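Local coordinates for thioredoxin family protein (PDB 1Z6N) that is of unknown function but has a thioredoxin fold and binds a magnesium ion in the crystal, at residues Leu49-Glu63 with Leu82-Ala96. Residues are numbered along the deposited sequence; the frame is centred on the assembly and turned at random.
Sequences LQRIERRYRLLVAGE and LQPNIELAIISKGRA
Tyr56 N donates to Asn85 O at 2.8 Å, the first of seven backbone hydrogen bonds that pair strands 56-61 and 86-91 in parallel. The bonds run on through Glu87, Leu58, Ala89, Val60 and Ile91 to the last, from Gly62 N to Ile91 O.

Side-chain hydrogen bonds tie down both ends. Before the strands, Gln83 sends NE2 to Leu49 O at 3.2 Å, nearly straight (167° at the hydrogen) and with the acceptor in the amide plane. OE1 of the same amide accepts Asn85 N on an in-plane lone pair; the two bonds fix the amide's rotation at the start of the type I turn from Gln83 to Ile86. Past the strands, Glu63 OE1 takes Lys93 N at 2.9 Å with its anti lone pair, gripping the first turn of helix 93-99; a water links the same oxygen to Gly94 N. Glu63 OE2 accepts from Trp65 NE1, and Ser92 OG caps the helix by accepting from Arg95 N.

Helix 67-82 joins the two strands in a beta-alpha-beta crossover of the thioredoxin fold, with 86-91 at the sheet edge and 56-61 continuing to strand 113-117. Gly62 lies against the Cys66-x-x-Cys69 segment, a CxxC placed as in thioredoxins, though a redox role is not established here.

Apolar side chains pack on both faces. On one, Leu58 CD1 wedges between Leu88 CD1 (3.7 Å) and Ile86 CG2 (3.8 Å), and Val60 CB meets Ile90 CG1; helices 67-82 and 151-164 cover this side. Leu49, with CG trans to its amide nitrogen (chi1 -157°), extends CD2 to Leu82 CD1 and CD1 to Ile86 CD1, crossing both side chains at about a right angle. On the other face, Ala61 CB meets Ala96 CB at 3.5 Å, bringing helix 93-99 close against the strand, and helix 4-10 lies over Leu59 and Ala89.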
ATOM      1  N   LEU A  49      -7.355  10.735   8.007  1.00 19.12           N
ATOM      2  CA  LEU A  49      -7.778   9.343   8.076  1.00 19.54           C
ATOM      3  C   LEU A  49      -9.167   9.185   8.700  1.00 19.82           C
ATOM      4  O   LEU A  49      -9.961   8.341   8.282  1.00 19.78           O
ATOM      5  CB  LEU A  49      -6.742   8.568   8.883  1.00 19.49           C
ATOM      6  CG  LEU A  49      -6.554   7.066   8.759  1.00 19.96           C
ATOM      7  CD1 LEU A  49      -6.310   6.631   7.318  1.00 19.29           C
ATOM      8  CD2 LEU A  49      -5.371   6.709   9.629  1.00 19.44           C
ATOM      9  N   GLN A  50      -9.456  10.016   9.699  1.00 20.47           N
ATOM     10  CA  GLN A  50     -10.742  10.005  10.387  1.00 21.31           C
ATOM     11  C   GLN A  50     -11.894  10.454   9.470  1.00 21.26           C
ATOM     12  O   GLN A  50     -13.028   9.994   9.625  1.00 20.97           O
ATOM     13  CB  GLN A  50     -10.650  10.911  11.624  1.00 21.30           C
ATOM     14  CG  GLN A  50     -11.648  10.617  12.731  1.00 22.65           C
ATOM     15  CD  GLN A  50     -11.352  11.408  14.001  1.00 22.83           C
ATOM     16  OE1 GLN A  50     -10.252  11.325  14.558  1.00 25.42           O
ATOM     17  NE2 GLN A  50     -12.336  12.173  14.470  1.00 23.86           N
ATOM     18  N   ARG A  51     -11.589  11.326   8.507  1.00 21.54           N
ATOM     19  CA  ARG A  51     -12.596  11.880   7.584  1.00 22.47           C
ATOM     20  C   ARG A  51     -13.102  10.904   6.507  1.00 22.10           C
ATOM     21  O   ARG A  51     -13.985  11.255   5.720  1.00 22.26           O
ATOM     22  CB  ARG A  51     -12.068  13.149   6.892  1.00 22.25           C
ATOM     23  CG  ARG A  51     -11.809  14.338   7.799  1.00 23.81           C
ATOM     24  CD  ARG A  51     -11.620  15.608   6.972  1.00 24.23           C
ATOM     25  NE  ARG A  51     -10.436  16.364   7.388  1.00 28.04           N
ATOM     26  CZ  ARG A  51      -9.301  16.440   6.689  1.00 28.92           C
ATOM     27  NH1 ARG A  51      -8.281  17.151   7.160  1.00 29.46           N
ATOM     28  NH2 ARG A  51      -9.184  15.823   5.515  1.00 29.13           N
ATOM     29  N   ILE A  52     -12.547   9.695   6.456  1.00 21.80           N
ATOM     30  CA  ILE A  52     -12.959   8.718   5.443  1.00 21.61           C
ATOM     31  C   ILE A  52     -14.269   8.056   5.865  1.00 21.58           C
ATOM     32  O   ILE A  52     -14.288   7.221   6.771  1.00 22.29           O
ATOM     33  CB  ILE A  52     -11.849   7.649   5.178  1.00 21.52           C
ATOM     34  CG1 ILE A  52     -10.478   8.299   4.909  1.00 21.13           C
ATOM     35  CG2 ILE A  52     -12.254   6.681   4.050  1.00 21.32           C
ATOM     36  CD1 ILE A  52     -10.397   9.256   3.720  1.00 22.22           C
ATOM     37  N   GLU A  53     -15.362   8.434   5.204  1.00 21.36           N
ATOM     38  CA  GLU A  53     -16.697   7.940   5.557  1.00 21.23           C
ATOM     39  C   GLU A  53     -17.214   6.862   4.614  1.00 20.63           C
ATOM     40  O   GLU A  53     -18.108   6.096   4.984  1.00 20.87           O
ATOM     41  CB  GLU A  53     -17.724   9.081   5.597  1.00 21.64           C
ATOM     42  CG  GLU A  53     -17.155  10.479   5.766  1.00 24.14           C
ATOM     43  CD  GLU A  53     -16.860  11.168   4.437  1.00 26.95           C
ATOM     44  OE1 GLU A  53     -17.324  12.316   4.244  1.00 29.38           O
ATOM     45  OE2 GLU A  53     -16.169  10.568   3.585  1.00 28.97           O
ATOM     46  N   ARG A  54     -16.662   6.822   3.398  1.00 19.29           N
ATOM     47  CA  ARG A  54     -17.053   5.849   2.383  1.00 18.24           C
ATOM     48  C   ARG A  54     -16.030   4.714   2.360  1.00 17.13           C
ATOM     49  O   ARG A  54     -14.937   4.858   2.905  1.00 16.66           O
ATOM     50  CB  ARG A  54     -17.127   6.505   1.002  1.00 18.46           C
ATOM     51  CG  ARG A  54     -17.932   7.795   0.948  1.00 20.99           C
ATOM     52  CD  ARG A  54     -18.748   7.859  -0.327  1.00 25.83           C
ATOM     53  NE  ARG A  54     -20.038   7.188  -0.156  1.00 29.69           N
ATOM     54  CZ  ARG A  54     -20.946   7.017  -1.117  1.00 31.74           C
ATOM     55  NH1 ARG A  54     -20.716   7.452  -2.353  1.00 32.65           N
ATOM     56  NH2 ARG A  54     -22.089   6.397  -0.837  1.00 32.35           N
ATOM     57  N   ARG A  55     -16.387   3.597   1.728  1.00 15.92           N
ATOM     58  CA  ARG A  55     -15.481   2.447   1.643  1.00 15.18           C
ATOM     59  C   ARG A  55     -14.553   2.536   0.433  1.00 13.84           C
ATOM     60  O   ARG A  55     -14.972   2.913  -0.672  1.00 13.88           O
ATOM     61  CB  ARG A  55     -16.260   1.131   1.629  1.00 15.61           C
ATOM     62  CG  ARG A  55     -17.213   0.968   2.822  1.00 18.86           C
ATOM     63  CD  ARG A  55     -17.778  -0.435   2.905  1.00 23.24           C
ATOM     64  NE  ARG A  55     -17.061  -1.233   3.896  1.00 28.56           N
ATOM     65  CZ  ARG A  55     -17.482  -1.452   5.142  1.00 29.84           C
ATOM     66  NH1 ARG A  55     -18.635  -0.945   5.569  1.00 31.53           N
ATOM     67  NH2 ARG A  55     -16.742  -2.189   5.965  1.00 30.70           N
ATOM     68  N   TYR A  56     -13.286   2.209   0.664  1.00 12.25           N
ATOM     69  CA  TYR A  56     -12.278   2.209  -0.392  1.00 11.33           C
ATOM     70  C   TYR A  56     -11.528   0.910  -0.333  1.00 10.94           C
ATOM     71  O   TYR A  56     -11.314   0.351   0.741  1.00 11.09           O
ATOM     72  CB  TYR A  56     -11.316   3.390  -0.239  1.00 11.42           C
ATOM     73  CG  TYR A  56     -12.041   4.690  -0.432  1.00 10.89           C
ATOM     74  CD1 TYR A  56     -12.145   5.274  -1.692  1.00 10.60           C
ATOM     75  CD2 TYR A  56     -12.680   5.309   0.646  1.00 10.44           C
ATOM     76  CE1 TYR A  56     -12.852   6.458  -1.870  1.00  9.63           C
ATOM     77  CE2 TYR A  56     -13.389   6.494   0.481  1.00  9.93           C
ATOM     78  CZ  TYR A  56     -13.467   7.065  -0.778  1.00 10.19           C
ATOM     79  OH  TYR A  56     -14.178   8.240  -0.962  1.00 10.21           O
ATOM     80  N   ARG A  57     -11.136   0.430  -1.504  1.00 10.00           N
ATOM     81  CA  ARG A  57     -10.433  -0.838  -1.615  1.00 10.84           C
ATOM     82  C   ARG A  57      -9.065  -0.600  -2.228  1.00 10.26           C
ATOM     83  O   ARG A  57      -8.951   0.079  -3.251  1.00 10.98           O
ATOM     84  CB  ARG A  57     -11.244  -1.799  -2.477  1.00 11.48           C
ATOM     85  CG  ARG A  57     -12.541  -2.217  -1.804  1.00 15.10           C
ATOM     86  CD  ARG A  57     -13.245  -3.261  -2.627  1.00 21.06           C
ATOM     87  NE  ARG A  57     -14.572  -3.578  -2.108  1.00 25.37           N
ATOM     88  CZ  ARG A  57     -15.687  -2.958  -2.481  1.00 26.95           C
ATOM     89  NH1 ARG A  57     -15.641  -1.977  -3.373  1.00 28.48           N
ATOM     90  NH2 ARG A  57     -16.851  -3.322  -1.964  1.00 27.88           N
ATOM     91  N   LEU A  58      -8.025  -1.151  -1.599  1.00  8.58           N
ATOM     92  CA  LEU A  58      -6.675  -1.060  -2.125  1.00  8.12           C
ATOM     93  C   LEU A  58      -6.341  -2.436  -2.697  1.00  7.82           C
ATOM     94  O   LEU A  58      -6.143  -3.391  -1.941  1.00  8.08           O
ATOM     95  CB  LEU A  58      -5.686  -0.666  -1.014  1.00  8.28           C
ATOM     96  CG  LEU A  58      -5.964   0.633  -0.243  1.00  9.99           C
ATOM     97  CD1 LEU A  58      -4.839   0.986   0.736  1.00 10.10           C
ATOM     98  CD2 LEU A  58      -6.227   1.794  -1.189  1.00 10.58           C
ATOM     99  N   LEU A  59      -6.362  -2.533  -4.027  1.00  7.04           N
ATOM    100  CA  LEU A  59      -5.914  -3.741  -4.725  1.00  7.52           C
ATOM    101  C   LEU A  59      -4.412  -3.626  -4.911  1.00  7.36           C
ATOM    102  O   LEU A  59      -3.915  -2.746  -5.622  1.00  7.46           O
ATOM    103  CB  LEU A  59      -6.609  -3.900  -6.080  1.00  7.09           C
ATOM    104  CG  LEU A  59      -6.135  -5.083  -6.931  1.00  8.07           C
ATOM    105  CD1 LEU A  59      -6.324  -6.433  -6.197  1.00  7.99           C
ATOM    106  CD2 LEU A  59      -6.889  -5.087  -8.248  1.00  9.57           C
ATOM    107  N   VAL A  60      -3.687  -4.525  -4.253  1.00  7.69           N
ATOM    108  CA  VAL A  60      -2.241  -4.411  -4.194  1.00  8.13           C
ATOM    109  C   VAL A  60      -1.553  -5.578  -4.870  1.00  8.36           C
ATOM    110  O   VAL A  60      -1.949  -6.710  -4.664  1.00  8.64           O
ATOM    111  CB  VAL A  60      -1.769  -4.413  -2.716  1.00  8.06           C
ATOM    112  CG1 VAL A  60      -0.247  -4.323  -2.622  1.00  9.72           C
ATOM    113  CG2 VAL A  60      -2.411  -3.266  -1.935  1.00  8.41           C
ATOM    114  N   ALA A  61      -0.537  -5.305  -5.689  1.00  7.67           N
ATOM    115  CA  ALA A  61       0.354  -6.379  -6.137  1.00  7.61           C
ATOM    116  C   ALA A  61       1.650  -6.242  -5.341  1.00  8.06           C
ATOM    117  O   ALA A  61       2.290  -5.186  -5.336  1.00  7.75           O
ATOM    118  CB  ALA A  61       0.637  -6.273  -7.625  1.00  7.66           C
ATOM    119  N   GLY A  62       2.016  -7.312  -4.637  1.00  7.59           N
ATOM    120  CA  GLY A  62       3.169  -7.243  -3.753  1.00  8.67           C
ATOM    121  C   GLY A  62       3.688  -8.619  -3.410  1.00  8.44           C
ATOM    122  O   GLY A  62       3.039  -9.631  -3.693  1.00 10.30           O
ATOM    123  N   GLU A  63       4.876  -8.638  -2.806  1.00  8.12           N
ATOM    124  CA  GLU A  63       5.563  -9.886  -2.454  1.00  8.27           C
ATOM    125  C   GLU A  63       6.322  -9.657  -1.151  1.00  8.05           C
ATOM    126  O   GLU A  63       6.924  -8.595  -0.944  1.00  7.06           O
ATOM    127  CB  GLU A  63       6.581 -10.266  -3.524  1.00  9.34           C
ATOM    128  CG  GLU A  63       5.999 -10.451  -4.942  1.00 10.07           C
ATOM    129  CD  GLU A  63       5.674 -11.895  -5.333  1.00  9.50           C
ATOM    130  OE1 GLU A  63       4.768 -12.079  -6.172  1.00  9.45           O
ATOM    131  OE2 GLU A  63       6.359 -12.821  -4.868  1.00  8.87           O
ATOM    132  N   LEU A  82      -6.650   1.373  11.592  1.00 10.02           N
ATOM    133  CA  LEU A  82      -7.185   2.603  12.197  1.00 10.65           C
ATOM    134  C   LEU A  82      -8.490   3.048  11.542  1.00 10.60           C
ATOM    135  O   LEU A  82      -9.335   3.693  12.176  1.00 10.59           O
ATOM    136  CB  LEU A  82      -6.164   3.732  12.087  1.00 11.02           C
ATOM    137  CG  LEU A  82      -4.838   3.589  12.840  1.00 12.74           C
ATOM    138  CD1 LEU A  82      -3.907   4.701  12.394  1.00 14.10           C
ATOM    139  CD2 LEU A  82      -5.010   3.606  14.358  1.00 14.21           C
ATOM    140  N   GLN A  83      -8.642   2.723  10.263  1.00 10.50           N
ATOM    141  CA  GLN A  83      -9.806   3.140   9.492  1.00 10.68           C
ATOM    142  C   GLN A  83     -10.346   1.953   8.687  1.00 11.52           C
ATOM    143  O   GLN A  83      -9.932   1.739   7.552  1.00 10.59           O
ATOM    144  CB  GLN A  83      -9.437   4.337   8.594  1.00 10.62           C
ATOM    145  CG  GLN A  83     -10.559   4.897   7.708  1.00 10.31           C
ATOM    146  CD  GLN A  83     -11.888   5.007   8.424  1.00 11.10           C
ATOM    147  OE1 GLN A  83     -12.648   4.040   8.503  1.00 11.32           O
ATOM    148  NE2 GLN A  83     -12.178   6.193   8.951  1.00 11.22           N
ATOM    149  N   PRO A  84     -11.247   1.155   9.293  1.00 12.16           N
ATOM    150  CA  PRO A  84     -11.851  -0.039   8.690  1.00 12.85           C
ATOM    151  C   PRO A  84     -12.520   0.206   7.330  1.00 12.87           C
ATOM    152  O   PRO A  84     -12.714  -0.745   6.577  1.00 13.84           O
ATOM    153  CB  PRO A  84     -12.887  -0.484   9.742  1.00 13.36           C
ATOM    154  CG  PRO A  84     -13.062   0.694  10.631  1.00 13.53           C
ATOM    155  CD  PRO A  84     -11.728   1.344  10.672  1.00 12.53           C
ATOM    156  N   ASN A  85     -12.845   1.462   7.014  1.00 12.57           N
ATOM    157  CA  ASN A  85     -13.407   1.813   5.705  1.00 12.08           C
ATOM    158  C   ASN A  85     -12.433   1.571   4.548  1.00 11.31           C
ATOM    159  O   ASN A  85     -12.846   1.521   3.381  1.00 11.72           O
ATOM    160  CB  ASN A  85     -13.888   3.268   5.671  1.00 12.35           C
ATOM    161  CG  ASN A  85     -15.282   3.447   6.268  1.00 13.01           C
ATOM    162  OD1 ASN A  85     -15.657   4.551   6.667  1.00 15.47           O
ATOM    163  ND2 ASN A  85     -16.052   2.366   6.323  1.00 13.58           N
ATOM    164  N   ILE A  86     -11.145   1.459   4.872  1.00 10.03           N
ATOM    165  CA  ILE A  86     -10.105   1.134   3.887  1.00 10.51           C
ATOM    166  C   ILE A  86      -9.770  -0.348   4.056  1.00 10.35           C
ATOM    167  O   ILE A  86      -9.552  -0.805   5.172  1.00  9.96           O
ATOM    168  CB  ILE A  86      -8.815   1.974   4.117  1.00 10.37           C
ATOM    169  CG1 ILE A  86      -9.076   3.469   3.906  1.00 11.24           C
ATOM    170  CG2 ILE A  86      -7.677   1.512   3.186  1.00 10.97           C
ATOM    171  CD1 ILE A  86      -7.998   4.366   4.491  1.00 11.82           C
ATOM    172  N   GLU A  87      -9.749  -1.101   2.955  1.00  9.89           N
ATOM    173  CA  GLU A  87      -9.397  -2.523   3.000  1.00 11.51           C
ATOM    174  C   GLU A  87      -8.390  -2.879   1.906  1.00 10.30           C
ATOM    175  O   GLU A  87      -8.601  -2.503   0.750  1.00 10.81           O
ATOM    176  CB  GLU A  87     -10.628  -3.418   2.799  1.00 11.53           C
ATOM    177  CG  GLU A  87     -10.302  -4.915   3.031  1.00 15.78           C
ATOM    178  CD  GLU A  87     -11.451  -5.899   2.742  1.00 16.04           C
ATOM    179  OE1 GLU A  87     -12.591  -5.470   2.477  1.00 21.44           O
ATOM    180  OE2 GLU A  87     -11.183  -7.124   2.782  1.00 23.59           O
ATOM    181  N   LEU A  88      -7.337  -3.618   2.277  1.00  9.89           N
ATOM    182  CA  LEU A  88      -6.307  -4.106   1.341  1.00 10.55           C
ATOM    183  C   LEU A  88      -6.559  -5.553   0.989  1.00  9.90           C
ATOM    184  O   LEU A  88      -6.909  -6.345   1.863  1.00  9.88           O
ATOM    185  CB  LEU A  88      -4.898  -4.088   1.975  1.00 11.72           C
ATOM    186  CG  LEU A  88      -4.067  -2.826   2.138  1.00 14.58           C
ATOM    187  CD1 LEU A  88      -4.748  -1.872   3.106  1.00 14.57           C
ATOM    188  CD2 LEU A  88      -2.678  -3.185   2.646  1.00 13.11           C
ATOM    189  N   ALA A  89      -6.323  -5.894  -0.282  1.00  8.24           N
ATOM    190  CA  ALA A  89      -6.205  -7.306  -0.678  1.00  7.89           C
ATOM    191  C   ALA A  89      -5.009  -7.378  -1.597  1.00  8.26           C
ATOM    192  O   ALA A  89      -4.816  -6.492  -2.443  1.00  8.11           O
ATOM    193  CB  ALA A  89      -7.440  -7.769  -1.399  1.00  9.59           C
ATOM    194  N   ILE A  90      -4.211  -8.435  -1.456  1.00  6.92           N
ATOM    195  CA  ILE A  90      -2.896  -8.481  -2.123  1.00  7.45           C
ATOM    196  C   ILE A  90      -2.775  -9.691  -3.051  1.00  8.02           C
ATOM    197  O   ILE A  90      -2.990 -10.833  -2.635  1.00  7.85           O
ATOM    198  CB  ILE A  90      -1.779  -8.545  -1.059  1.00  7.88           C
ATOM    199  CG1 ILE A  90      -1.877  -7.307  -0.147  1.00  8.91           C
ATOM    200  CG2 ILE A  90      -0.400  -8.558  -1.691  1.00  8.27           C
ATOM    201  CD1 ILE A  90      -1.298  -7.523   1.280  1.00 10.92           C
ATOM    202  N   ILE A  91      -2.477  -9.398  -4.318  1.00  7.56           N
ATOM    203  CA  ILE A  91      -2.178 -10.415  -5.341  1.00  7.80           C
ATOM    204  C   ILE A  91      -0.692 -10.382  -5.656  1.00  8.08           C
ATOM    205  O   ILE A  91       0.036  -9.488  -5.194  1.00  7.84           O
ATOM    206  CB  ILE A  91      -2.976 -10.182  -6.637  1.00  7.75           C
ATOM    207  CG1 ILE A  91      -2.618  -8.820  -7.261  1.00  8.45           C
ATOM    208  CG2 ILE A  91      -4.467 -10.323  -6.366  1.00  8.83           C
ATOM    209  CD1 ILE A  91      -3.247  -8.584  -8.663  1.00  8.26           C
ATOM    210  N   SER A  92      -0.230 -11.394  -6.392  1.00  7.53           N
ATOM    211  CA  SER A  92       1.212 -11.526  -6.651  1.00  7.79           C
ATOM    212  C   SER A  92       1.707 -10.559  -7.724  1.00  7.50           C
ATOM    213  O   SER A  92       0.932 -10.029  -8.531  1.00  8.58           O
ATOM    214  CB  SER A  92       1.540 -12.935  -7.099  1.00  8.17           C
ATOM    215  OG  SER A  92       1.030 -13.127  -8.412  1.00  8.49           O
ATOM    216  N   LYS A  93       3.024 -10.351  -7.784  1.00  6.59           N
ATOM    217  CA  LYS A  93       3.620  -9.605  -8.874  1.00  7.60           C
ATOM    218  C   LYS A  93       3.304 -10.259 -10.212  1.00  7.07           C
ATOM    219  O   LYS A  93       2.953  -9.571 -11.185  1.00  8.08           O
ATOM    220  CB  LYS A  93       5.132  -9.543  -8.654  1.00  8.15           C
ATOM    221  CG  LYS A  93       5.858  -8.780  -9.751  1.00  9.31           C
ATOM    222  CD  LYS A  93       7.352  -8.661  -9.438  1.00 11.48           C
ATOM    223  CE  LYS A  93       8.132  -8.243 -10.705  1.00 16.09           C
ATOM    224  NZ  LYS A  93       9.604  -8.272 -10.506  1.00 18.91           N
ATOM    225  N   GLY A  94       3.413 -11.586 -10.261  1.00  7.34           N
ATOM    226  CA  GLY A  94       3.162 -12.309 -11.516  1.00  7.33           C
ATOM    227  C   GLY A  94       1.744 -12.088 -12.012  1.00  7.33           C
ATOM    228  O   GLY A  94       1.515 -11.914 -13.222  1.00  8.85           O
ATOM    229  N   ARG A  95       0.777 -12.074 -11.090  1.00  7.65           N
ATOM    230  CA  ARG A  95      -0.589 -11.861 -11.527  1.00  8.52           C
ATOM    231  C   ARG A  95      -0.774 -10.439 -12.080  1.00  8.09           C
ATOM    232  O   ARG A  95      -1.519 -10.238 -13.069  1.00  8.93           O
ATOM    233  CB  ARG A  95      -1.583 -12.130 -10.414  1.00  9.22           C
ATOM    234  CG  ARG A  95      -3.020 -12.101 -10.977  1.00  9.67           C
ATOM    235  CD  ARG A  95      -4.030 -12.624  -9.998  1.00 10.95           C
ATOM    236  NE  ARG A  95      -3.964 -14.063  -9.768  1.00  9.43           N
ATOM    237  CZ  ARG A  95      -4.535 -15.007 -10.526  1.00  8.03           C
ATOM    238  NH1 ARG A  95      -5.187 -14.678 -11.633  1.00  8.76           N
ATOM    239  NH2 ARG A  95      -4.474 -16.282 -10.128  1.00  8.29           N
ATOM    240  N   ALA A  96      -0.142  -9.451 -11.445  1.00  8.03           N
ATOM    241  CA  ALA A  96      -0.212  -8.092 -11.977  1.00  8.50           C
ATOM    242  C   ALA A  96       0.449  -8.037 -13.361  1.00  8.44           C
ATOM    243  O   ALA A  96      -0.032  -7.332 -14.265  1.00  8.82           O
ATOM    244  CB  ALA A  96       0.454  -7.129 -11.041  1.00  7.98           C
TER
HETATM  245  O   HOH W   1     -14.399  -1.414   4.534  1.00 37.48           O
HETATM  246  O   HOH W   2       4.749 -13.522  -8.458  0.50  3.90           O